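Local coordinates for outer surface protein (Bacillus cereus ATCC 14579, PDB 1X7F) that is of uncertain function but probably acts as a 6-phospho-N-acetylmuramidase, a glycosidase that cleaves phosphorylated sugars derived from the bacterial cell wall, at residues N87-L92 against A166-H171; S107-F112 against L141-N146; D118-D123 against A132-N137. All blocks are in the same frame, centred on the assembly; numbering follows the deposited sequence.

Interaction 1: residues N87-L92 against A166-H171; sequences NMEVIL and ALIGCH
Ile91 carries CG1 anti to its carbonyl carbon (chi1 -55°), and a second bend, about the CB-CG1 bond, leads to CD1. Ile168 instead places CG1 between its backbone N and carbonyl carbon (chi1 57°). Beyond that its chain is extended (chi2 175°). The two side chains therefore reach toward each other and meet tip to tip. Ile91 CD1 lies 3.8 Å from Ile168 CD1. The backbones stay well apart, and the nearest pair of alpha carbons, Ile91 CA and Cys170 CA, is separated by 10.1 Å. Only 81 Å² is buried between the segments, and the closest touch is between two methyl ends.

Strands 89-94 and 167-170 are not neighbours in the parallel sheet. Strands 119-122 and 142-146 lie between them. The strand order and alternating helices fit a (beta/alpha)8 barrel. The contact would lie on the inner side of that barrel, bridging over the two strands between.

Glu89 lies two residues before Ile91, on the same face of the strand. Its extended chain brings OE2 to 4.4 Å from Ile168 CD1. This is a loose approach of a carboxylate to a methyl group. The charge is held elsewhere: Glu89 OE1 forms salt bridges with Arg199 and Lys28. Glu144 touches both isoleucines, and Arg57 packs on Ile168.

Interaction 2: residues S107-F112 against L141-N146; sequences SDLSFF and LKIELN
Leu109 O takes a weak hydrogen bond from Phe112 N (3.3 Å) in the first turn of helix 110-115, and a methyl of the other segment also packs against it. This is Leu141 CD1, which likewise comes to 3.3 Å from Leu109 O. Leu109 is the N-cap residue of this helix, so the contact sits at the helix start.

The same methyl touches the side chain of Leu109. Leu141 CD1 is 3.8 Å from Leu109 CB. It also lies 4.4 Å from Phe112 CB. One branch of Leu141 thus meets the backbone and both beta carbons at the helix start. The Phe112 ring leads away from strand 142-146. Its edge is turned to Leu109 CB, which lies in the ring plane.

Leu109 sets CG anti to its carbonyl carbon (chi1 -51°) and carries CD1 onward in an extended chain. This sends the methyl to Ile143. Leu109 CD1 and Ile143 CD1 are 4.0 Å apart, and the two side chains cross at about a right angle. No hydrogen bond joins the two segments.

Met134 packs on both Leu109 and Ile143, while Ile120 touches Leu109 and Phe112. Leu141 O is bound by Asn137 ND2, which ties the start of the strand to the preceding loop.

The apolar layer lies between a helix start and the outer side of a parallel strand, as in the outer helix-sheet layer of a (beta/alpha)8 barrel.

Interaction 3: residues D118-D123 against A132-N137; sequences DGIRLD and AKMTNN
Met134 runs from helix 129-134 toward Ile120 and Leu122. Its CB points at strand 119-122, and CG is anti to the carbonyl carbon (chi1 -73°). CG continues in an extended chain (chi2 169°) to SD. Met134 SD lies 4.1 Å from Leu122 CD1. A bend at chi3 (80°) then turns the methyl, so that CE sits against both strand residues. Met134 CE is 3.7 Å from Leu122 CD2. It is 3.5 Å from Ile120 CD1, which is tighter than usual for two carbons. Met134 meets Leu122 tip to tip and crosses Ile120 at about a right angle.

Met134 O is held by two donors of Asn137, N and ND2, in a type I turn. The side-chain bond, Asn137 ND2 to Met134 O, is 3.0 Å and arrives nearly in line with the carbonyl bond.

Ile143 of the next strand touches Leu122. Strand 119-122, helix 129-134 and strand 142-146 make a beta-alpha-beta unit, the repeating element of the (beta/alpha)8 barrel this domain appears to form.

How the interactions relate
Interactions 2 and 3 have centres about 4 Å apart and share one apolar layer on the outer side of the sheet. Interaction 1 is centred about 10 Å from each and lies on the inner side. The strands connect them. Leu92 O and Arg121 N, 2.9 Å apart, probably pair strands 89-94 and 119-122. Ile120 O and Glu144 N, 2.7 Å apart, probably pair the next two. Ile168 O and Leu145 N, at 2.8 Å, probably complete the run. Along the chain, interaction 3 is nested within interaction 2, and both within interaction 1. Interaction 1 joins the first and last of the four strands; interactions 2 and 3 cover the middle two.

Interaction 1: residues N87-L92 against A166-H171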
# COMPACT_ATOMS: atom_id res chain seq x y z
N ASN A 87 17.67 -7.28 -9.31
CA ASN A 87 16.37 -7.35 -10.00
C ASN A 87 15.37 -6.24 -9.62
O ASN A 87 14.17 -6.49 -9.43
CB ASN A 87 15.77 -8.76 -9.86
CG ASN A 87 16.77 -9.87 -10.21
OD1 ASN A 87 17.20 -10.63 -9.35
ND2 ASN A 87 17.16 -9.93 -11.49
N MET A 88 15.87 -5.02 -9.55
CA MET A 88 15.05 -3.87 -9.16
C MET A 88 14.80 -2.94 -10.33
O MET A 88 15.73 -2.53 -11.02
CB MET A 88 15.68 -3.10 -8.00
CG MET A 88 15.97 -3.95 -6.79
SD MET A 88 15.52 -3.08 -5.30
CE MET A 88 16.48 -4.00 -4.12
N GLU A 89 13.53 -2.62 -10.55
CA GLU A 89 13.11 -1.72 -11.61
C GLU A 89 13.43 -0.28 -11.21
O GLU A 89 12.99 0.19 -10.17
CB GLU A 89 11.60 -1.88 -11.82
CG GLU A 89 11.03 -1.20 -13.05
CD GLU A 89 9.51 -1.10 -13.00
OE1 GLU A 89 8.93 -1.42 -11.94
OE2 GLU A 89 8.90 -0.70 -14.02
N VAL A 90 14.21 0.43 -12.03
CA VAL A 90 14.67 1.78 -11.68
C VAL A 90 13.93 2.88 -12.47
O VAL A 90 14.01 2.94 -13.70
CB VAL A 90 16.22 1.92 -11.84
CG1 VAL A 90 16.68 3.35 -11.60
CG2 VAL A 90 16.95 0.97 -10.89
N ILE A 91 13.21 3.73 -11.74
CA ILE A 91 12.56 4.90 -12.34
C ILE A 91 13.30 6.18 -11.92
O ILE A 91 13.41 6.48 -10.72
CB ILE A 91 11.04 4.96 -12.00
CG1 ILE A 91 10.31 3.67 -12.42
CG2 ILE A 91 10.38 6.19 -12.64
CD1 ILE A 91 10.43 3.30 -13.93
N LEU A 92 13.81 6.91 -12.91
CA LEU A 92 14.52 8.18 -12.70
C LEU A 92 13.62 9.41 -12.79
O LEU A 92 12.89 9.59 -13.76
CB LEU A 92 15.66 8.34 -13.71
CG LEU A 92 17.12 8.19 -13.24
CD1 LEU A 92 18.04 8.21 -14.45
CD2 LEU A 92 17.52 9.29 -12.26
N ALA A 166 3.94 1.27 -22.82
CA ALA A 166 5.14 1.91 -22.26
C ALA A 166 4.82 2.81 -21.04
O ALA A 166 5.72 3.15 -20.26
CB ALA A 166 5.88 2.70 -23.35
N LEU A 167 3.55 3.15 -20.87
CA LEU A 167 3.13 4.01 -19.76
C LEU A 167 2.96 3.29 -18.42
O LEU A 167 2.46 2.16 -18.35
CB LEU A 167 1.82 4.72 -20.11
CG LEU A 167 1.82 5.73 -21.26
CD1 LEU A 167 0.41 6.23 -21.53
CD2 LEU A 167 2.77 6.90 -20.99
N ILE A 168 3.44 3.95 -17.36
CA ILE A 168 3.08 3.64 -15.97
C ILE A 168 2.72 4.96 -15.27
O ILE A 168 2.85 6.04 -15.86
CB ILE A 168 4.22 2.87 -15.21
CG1 ILE A 168 5.54 3.66 -15.21
CG2 ILE A 168 4.42 1.46 -15.80
CD1 ILE A 168 6.65 3.03 -14.38
N GLY A 169 2.25 4.87 -14.03
CA GLY A 169 1.86 6.04 -13.29
C GLY A 169 2.31 5.99 -11.84
O GLY A 169 2.27 4.93 -11.20
N CYS A 170 2.74 7.14 -11.32
CA CYS A 170 3.03 7.24 -9.90
C CYS A 170 2.56 8.58 -9.37
O CYS A 170 2.77 9.62 -9.99
CB CYS A 170 4.52 7.03 -9.62
SG CYS A 170 4.96 7.02 -7.87
N HIS A 171 1.91 8.53 -8.21
CA HIS A 171 1.50 9.72 -7.48
C HIS A 171 2.69 10.54 -7.01
O HIS A 171 3.81 10.01 -6.94
CB HIS A 171 0.71 9.30 -6.27
CG HIS A 171 -0.74 9.06 -6.53
ND1 HIS A 171 -1.67 10.08 -6.55
CD2 HIS A 171 -1.43 7.92 -6.72
CE1 HIS A 171 -2.87 9.58 -6.77
NE2 HIS A 171 -2.75 8.27 -6.89

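Interaction 2: residues S107-F112 against L141-N146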
# COMPACT_ATOMS: atom_id res chain seq x y z
N SER A 107 14.08 14.90 -26.41
CA SER A 107 13.62 13.52 -26.56
C SER A 107 14.65 12.66 -27.32
O SER A 107 14.35 12.04 -28.35
CB SER A 107 12.21 13.45 -27.18
OG SER A 107 11.23 13.76 -26.20
N ASP A 108 15.88 12.71 -26.81
CA ASP A 108 16.88 11.68 -26.98
C ASP A 108 17.07 11.11 -25.57
O ASP A 108 17.98 11.52 -24.84
CB ASP A 108 18.19 12.26 -27.53
CG ASP A 108 18.10 12.58 -29.01
OD1 ASP A 108 17.07 12.24 -29.64
OD2 ASP A 108 19.02 13.17 -29.65
N LEU A 109 16.20 10.18 -25.20
CA LEU A 109 16.21 9.60 -23.86
C LEU A 109 17.35 8.59 -23.65
O LEU A 109 17.31 7.77 -22.73
CB LEU A 109 14.85 9.00 -23.51
CG LEU A 109 13.58 9.85 -23.72
CD1 LEU A 109 12.34 9.05 -23.36
CD2 LEU A 109 13.63 11.16 -22.92
N SER A 110 18.37 8.69 -24.51
CA SER A 110 19.54 7.80 -24.50
C SER A 110 20.36 7.91 -23.21
O SER A 110 20.83 6.90 -22.69
CB SER A 110 20.43 8.06 -25.72
OG SER A 110 20.52 9.45 -26.04
N PHE A 111 20.52 9.14 -22.71
CA PHE A 111 21.25 9.36 -21.45
C PHE A 111 20.67 8.55 -20.28
O PHE A 111 21.42 8.04 -19.44
CB PHE A 111 21.30 10.86 -21.10
CG PHE A 111 21.93 11.14 -19.75
CD1 PHE A 111 23.32 11.14 -19.60
CD2 PHE A 111 21.13 11.41 -18.63
CE1 PHE A 111 23.91 11.39 -18.36
CE2 PHE A 111 21.71 11.66 -17.38
CZ PHE A 111 23.10 11.65 -17.25
N PHE A 112 19.34 8.42 -20.22
CA PHE A 112 18.68 7.63 -19.19
C PHE A 112 18.90 6.13 -19.41
O PHE A 112 19.04 5.36 -18.45
CB PHE A 112 17.18 7.95 -19.11
CG PHE A 112 16.88 9.44 -19.07
CD1 PHE A 112 17.25 10.21 -17.97
CD2 PHE A 112 16.24 10.06 -20.14
CE1 PHE A 112 16.99 11.59 -17.93
CE2 PHE A 112 15.96 11.44 -20.11
CZ PHE A 112 16.34 12.21 -19.01
N LEU A 141 12.31 2.28 -22.73
CA LEU A 141 12.10 3.00 -21.48
C LEU A 141 10.62 3.19 -21.17
O LEU A 141 9.82 3.49 -22.06
CB LEU A 141 12.84 4.34 -21.51
CG LEU A 141 14.37 4.28 -21.45
CD1 LEU A 141 15.00 5.54 -22.02
CD2 LEU A 141 14.84 4.03 -20.02
N LYS A 142 10.26 3.00 -19.90
CA LYS A 142 8.91 3.27 -19.42
C LYS A 142 8.73 4.77 -19.23
O LYS A 142 9.65 5.45 -18.77
CB LYS A 142 8.65 2.56 -18.09
CG LYS A 142 8.56 1.04 -18.15
CD LYS A 142 7.21 0.56 -18.70
CE LYS A 142 7.26 -0.91 -19.08
NZ LYS A 142 8.31 -1.17 -20.10
N ILE A 143 7.55 5.29 -19.58
CA ILE A 143 7.23 6.68 -19.31
C ILE A 143 6.26 6.73 -18.14
O ILE A 143 5.09 6.38 -18.28
CB ILE A 143 6.63 7.40 -20.56
CG1 ILE A 143 7.46 7.17 -21.84
CG2 ILE A 143 6.42 8.90 -20.27
CD1 ILE A 143 8.93 7.59 -21.78
N GLU A 144 6.77 7.16 -16.98
CA GLU A 144 5.94 7.30 -15.78
C GLU A 144 5.24 8.66 -15.72
O GLU A 144 5.88 9.71 -15.78
CB GLU A 144 6.75 7.07 -14.51
CG GLU A 144 5.89 7.09 -13.25
CD GLU A 144 6.58 6.47 -12.06
OE1 GLU A 144 6.34 5.29 -11.78
OE2 GLU A 144 7.36 7.17 -11.39
N LEU A 145 3.92 8.62 -15.62
CA LEU A 145 3.11 9.83 -15.54
C LEU A 145 2.72 10.12 -14.10
O LEU A 145 2.69 9.23 -13.25
CB LEU A 145 1.85 9.69 -16.41
CG LEU A 145 2.00 9.34 -17.89
CD1 LEU A 145 0.64 9.02 -18.44
CD2 LEU A 145 2.66 10.46 -18.69
N ASN A 146 2.41 11.39 -13.83
CA ASN A 146 1.92 11.82 -12.54
C ASN A 146 0.44 11.46 -12.42
O ASN A 146 -0.39 11.97 -13.17
CB ASN A 146 2.12 13.35 -12.39
CG ASN A 146 1.97 13.83 -10.94
OD1 ASN A 146 1.39 13.16 -10.08
ND2 ASN A 146 2.53 15.00 -10.68

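Interaction 3: residues D118-D123 against A132-N137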
# COMPACT_ATOMS: atom_id res chain seq x y z
N ASP A 118 15.14 2.13 -16.05
CA ASP A 118 14.09 1.37 -16.71
C ASP A 118 12.98 2.27 -17.22
O ASP A 118 12.18 1.88 -18.07
CB ASP A 118 13.53 0.32 -15.75
CG ASP A 118 14.54 -0.77 -15.42
OD1 ASP A 118 14.74 -1.65 -16.28
OD2 ASP A 118 15.18 -0.82 -14.35
N GLY A 119 12.96 3.50 -16.69
CA GLY A 119 11.96 4.49 -17.04
C GLY A 119 12.25 5.85 -16.46
O GLY A 119 13.17 6.02 -15.66
N ILE A 120 11.46 6.83 -16.88
CA ILE A 120 11.57 8.20 -16.40
C ILE A 120 10.21 8.72 -15.97
O ILE A 120 9.19 8.38 -16.57
CB ILE A 120 12.18 9.15 -17.48
CG1 ILE A 120 11.52 8.93 -18.84
CG2 ILE A 120 13.70 9.00 -17.54
CD1 ILE A 120 11.57 10.15 -19.72
N ARG A 121 10.21 9.56 -14.93
CA ARG A 121 8.99 10.21 -14.49
C ARG A 121 8.80 11.56 -15.16
O ARG A 121 9.76 12.32 -15.35
CB ARG A 121 8.93 10.33 -12.97
CG ARG A 121 7.54 10.68 -12.44
CD ARG A 121 7.26 10.23 -11.02
NE ARG A 121 5.91 10.60 -10.59
CZ ARG A 121 5.59 11.81 -10.16
NH1 ARG A 121 6.51 12.76 -10.09
NH2 ARG A 121 4.35 12.08 -9.78
N LEU A 122 7.56 11.82 -15.56
CA LEU A 122 7.16 13.14 -16.02
C LEU A 122 6.31 13.75 -14.91
O LEU A 122 5.09 13.61 -14.88
CB LEU A 122 6.38 13.06 -17.34
CG LEU A 122 7.12 12.51 -18.57
CD1 LEU A 122 6.22 12.60 -19.78
CD2 LEU A 122 8.44 13.24 -18.82
N ASP A 123 7.01 14.40 -13.98
CA ASP A 123 6.42 15.06 -12.82
C ASP A 123 5.40 16.13 -13.25
O ASP A 123 4.30 16.24 -12.68
CB ASP A 123 7.55 15.67 -11.99
CG ASP A 123 7.08 16.19 -10.65
OD1 ASP A 123 6.19 15.55 -10.04
OD2 ASP A 123 7.55 17.23 -10.12
N ALA A 132 3.00 11.05 -25.76
CA ALA A 132 2.72 10.03 -26.77
C ALA A 132 3.95 9.60 -27.57
O ALA A 132 4.19 8.38 -27.72
CB ALA A 132 1.62 10.51 -27.73
N LYS A 133 4.73 10.60 -28.06
CA LYS A 133 5.93 10.33 -28.85
C LYS A 133 7.05 9.68 -28.03
O LYS A 133 7.87 8.93 -28.57
CB LYS A 133 6.45 11.60 -29.53
CG LYS A 133 5.80 11.90 -30.87
CD LYS A 133 5.03 13.21 -30.84
CE LYS A 133 5.94 14.39 -31.21
NZ LYS A 133 5.42 15.66 -30.64
N MET A 134 7.08 9.99 -26.74
CA MET A 134 8.09 9.44 -25.84
C MET A 134 7.90 7.94 -25.57
O MET A 134 8.88 7.22 -25.31
CB MET A 134 8.12 10.22 -24.52
CG MET A 134 8.75 11.60 -24.65
SD MET A 134 8.49 12.60 -23.17
CE MET A 134 9.77 11.95 -22.08
N THR A 135 6.65 7.47 -25.65
CA THR A 135 6.33 6.06 -25.45
C THR A 135 6.87 5.19 -26.59
O THR A 135 6.96 3.96 -26.45
CB THR A 135 4.81 5.83 -25.27
OG1 THR A 135 4.12 6.12 -26.50
CG2 THR A 135 4.21 6.83 -24.30
N ASN A 136 7.21 5.83 -27.71
CA ASN A 136 7.80 5.15 -28.86
C ASN A 136 9.34 5.22 -28.88
O ASN A 136 9.95 5.03 -29.93
CB ASN A 136 7.25 5.72 -30.19
CG ASN A 136 5.73 5.61 -30.29
OD1 ASN A 136 5.06 4.58 -29.68
ND2 ASN A 136 5.15 6.67 -31.06
N ASN A 137 9.95 5.50 -27.73
CA ASN A 137 11.41 5.57 -27.63
C ASN A 137 12.08 4.22 -27.93
O ASN A 137 11.56 3.17 -27.53
CB ASN A 137 11.85 6.17 -26.27
CG ASN A 137 11.84 5.15 -25.14
OD1 ASN A 137 12.81 4.40 -24.97
ND2 ASN A 137 10.76 5.15 -24.35